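PDB 5TCB: PelA from Pseudomonas aeruginosa, which probably hydrolyses glycosidic bonds through this glycoside hydrolase domain, one part of a longer protein that probably also has deacetylase activity. Local coordinates for residues R214-L217 and K218-D222. Residues are numbered along the deposited sequence; the frame is centred on the assembly and turned at random.
Sequences RDWL and KGHLD
D215 O is gripped by a water, by which it is linked to G219 N, and by K218 N. The water donates to D215 O at 2.7 Å and accepts from G219 N, so it stands in for the direct i to i+4 bond, whose D215 O and G219 N ends lie 4.2 Å apart. K218 N makes its main bond to R214 O at 3.0 Å, clearly bent at the hydrogen, and only a weak one to D215 O. Further along, L221 N donates to L217 O at 2.8 Å and 165°, a regular alpha-helical bond. W216 O and H220 N also stand 4.3 Å apart, so helix 211-226 is slightly opened on its exposed side over the D215-G219 and W216-H220 steps, with a water filling the first.

W216 and H220, one turn apart, meet as an oblique aromatic pair: H220 CD2 lies over one face of the indole, displaced toward the rim, and the planes are turned by 53°. W216 CG stands anti to its own N (chi1 -178°), whereas H220 CG is anti to its carbonyl carbon, and these torsions bring W216 CZ2 to 3.6 Å from H220 NE2. H220 also stacks on F177.

L217 and L221 form the buried stripe, with L217 CB 4.1 Å from L221 CD1; both touch V192, packing the helix on strand 187-192 of the eight-stranded parallel sheet of this GH114-family glycoside hydrolase domain. K218 NZ bonds the syn lone pair of D222 OD2 at 2.7 Å, while D222 OD1 forms a salt bridge with R225. Each carboxylate oxygen of D222 thus has its own cationic partner, and the group would probably stay ionised.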
loop_
_atom_site.group_PDB
_atom_site.type_symbol
_atom_site.label_atom_id
_atom_site.label_comp_id
_atom_site.label_asym_id
_atom_site.label_seq_id
_atom_site.Cartn_x
_atom_site.Cartn_y
_atom_site.Cartn_z
ATOM N N ARG A 214 11.229 -6.940 -13.390
ATOM C CA ARG A 214 10.018 -7.334 -14.103
ATOM C C ARG A 214 9.965 -8.845 -14.299
ATOM O O ARG A 214 8.890 -9.449 -14.216
ATOM C CB ARG A 214 9.931 -6.603 -15.446
ATOM C CG ARG A 214 9.321 -5.201 -15.340
ATOM C CD ARG A 214 8.980 -4.604 -16.711
ATOM N NE ARG A 214 10.154 -4.488 -17.568
ATOM C CZ ARG A 214 11.008 -3.467 -17.549
ATOM N NH1 ARG A 214 10.831 -2.457 -16.707
ATOM N NH2 ARG A 214 12.047 -3.457 -18.376
ATOM N N ASP A 215 11.115 -9.474 -14.545
ATOM C CA ASP A 215 11.137 -10.928 -14.695
ATOM C C ASP A 215 10.644 -11.615 -13.424
ATOM O O ASP A 215 9.891 -12.594 -13.490
ATOM C CB ASP A 215 12.548 -11.410 -15.039
ATOM C CG ASP A 215 12.987 -11.017 -16.448
ATOM O OD1 ASP A 215 12.127 -10.599 -17.254
ATOM O OD2 ASP A 215 14.195 -11.150 -16.760
ATOM N N TRP A 216 11.063 -11.117 -12.256
ATOM C CA TRP A 216 10.646 -11.733 -10.995
ATOM C C TRP A 216 9.162 -11.507 -10.732
ATOM O O TRP A 216 8.467 -12.398 -10.223
ATOM C CB TRP A 216 11.473 -11.183 -9.839
ATOM C CG TRP A 216 11.125 -11.817 -8.505
ATOM C CD1 TRP A 216 11.659 -12.962 -7.978
ATOM C CD2 TRP A 216 10.170 -11.344 -7.538
ATOM N NE1 TRP A 216 11.101 -13.228 -6.755
ATOM C CE2 TRP A 216 10.184 -12.252 -6.460
ATOM C CE3 TRP A 216 9.307 -10.250 -7.484
ATOM C CZ2 TRP A 216 9.372 -12.101 -5.343
ATOM C CZ3 TRP A 216 8.499 -10.096 -6.366
ATOM C CH2 TRP A 216 8.541 -11.018 -5.310
ATOM N N LEU A 217 8.663 -10.310 -11.045
ATOM C CA LEU A 217 7.250 -10.028 -10.841
ATOM C C LEU A 217 6.363 -10.874 -11.739
ATOM O O LEU A 217 5.261 -11.247 -11.333
ATOM C CB LEU A 217 6.981 -8.555 -11.110
ATOM C CG LEU A 217 7.467 -7.621 -10.015
ATOM C CD1 LEU A 217 7.484 -6.203 -10.549
ATOM C CD2 LEU A 217 6.571 -7.706 -8.783
ATOM N N LYS A 218 6.828 -11.184 -12.952
ATOM C CA LYS A 218 5.956 -11.779 -13.963
ATOM C C LYS A 218 5.207 -12.991 -13.422
ATOM O O LYS A 218 3.992 -13.115 -13.604
ATOM C CB LYS A 218 6.770 -12.170 -15.200
ATOM C CG LYS A 218 5.896 -12.739 -16.311
ATOM C CD LYS A 218 6.561 -12.651 -17.668
ATOM C CE LYS A 218 5.558 -12.906 -18.784
ATOM N NZ LYS A 218 4.773 -14.154 -18.571
ATOM N N GLY A 219 5.920 -13.918 -12.781
ATOM C CA GLY A 219 5.271 -15.128 -12.314
ATOM C C GLY A 219 4.164 -14.842 -11.322
ATOM O O GLY A 219 3.096 -15.462 -11.371
ATOM N N HIS A 220 4.409 -13.905 -10.406
ATOM C CA HIS A 220 3.408 -13.563 -9.402
ATOM C C HIS A 220 2.244 -12.823 -10.037
ATOM O O HIS A 220 1.079 -13.084 -9.716
ATOM C CB HIS A 220 4.043 -12.721 -8.297
ATOM C CG HIS A 220 5.050 -13.473 -7.487
ATOM N ND1 HIS A 220 4.693 -14.500 -6.640
ATOM C CD2 HIS A 220 6.396 -13.354 -7.393
ATOM C CE1 HIS A 220 5.778 -14.986 -6.061
ATOM N NE2 HIS A 220 6.825 -14.305 -6.498
ATOM N N LEU A 221 2.534 -11.916 -10.962
ATOM C CA LEU A 221 1.457 -11.148 -11.565
ATOM C C LEU A 221 0.642 -12.013 -12.508
ATOM O O LEU A 221 -0.584 -11.881 -12.554
ATOM C CB LEU A 221 2.021 -9.925 -12.277
ATOM C CG LEU A 221 2.613 -8.888 -11.314
ATOM C CD1 LEU A 221 3.069 -7.682 -12.089
ATOM C CD2 LEU A 221 1.625 -8.435 -10.223
ATOM N N ASP A 222 1.298 -12.926 -13.237
ATOM C CA ASP A 222 0.557 -13.878 -14.059
ATOM C C ASP A 222 -0.438 -14.663 -13.212
ATOM O O ASP A 222 -1.578 -14.900 -13.631
ATOM C CB ASP A 222 1.517 -14.839 -14.765
ATOM C CG ASP A 222 2.174 -14.228 -15.992
ATOM O OD1 ASP A 222 1.797 -13.107 -16.401
ATOM O OD2 ASP A 222 3.063 -14.888 -16.566
HETATM O O HOH W 1 8.551 -14.806 -12.769
#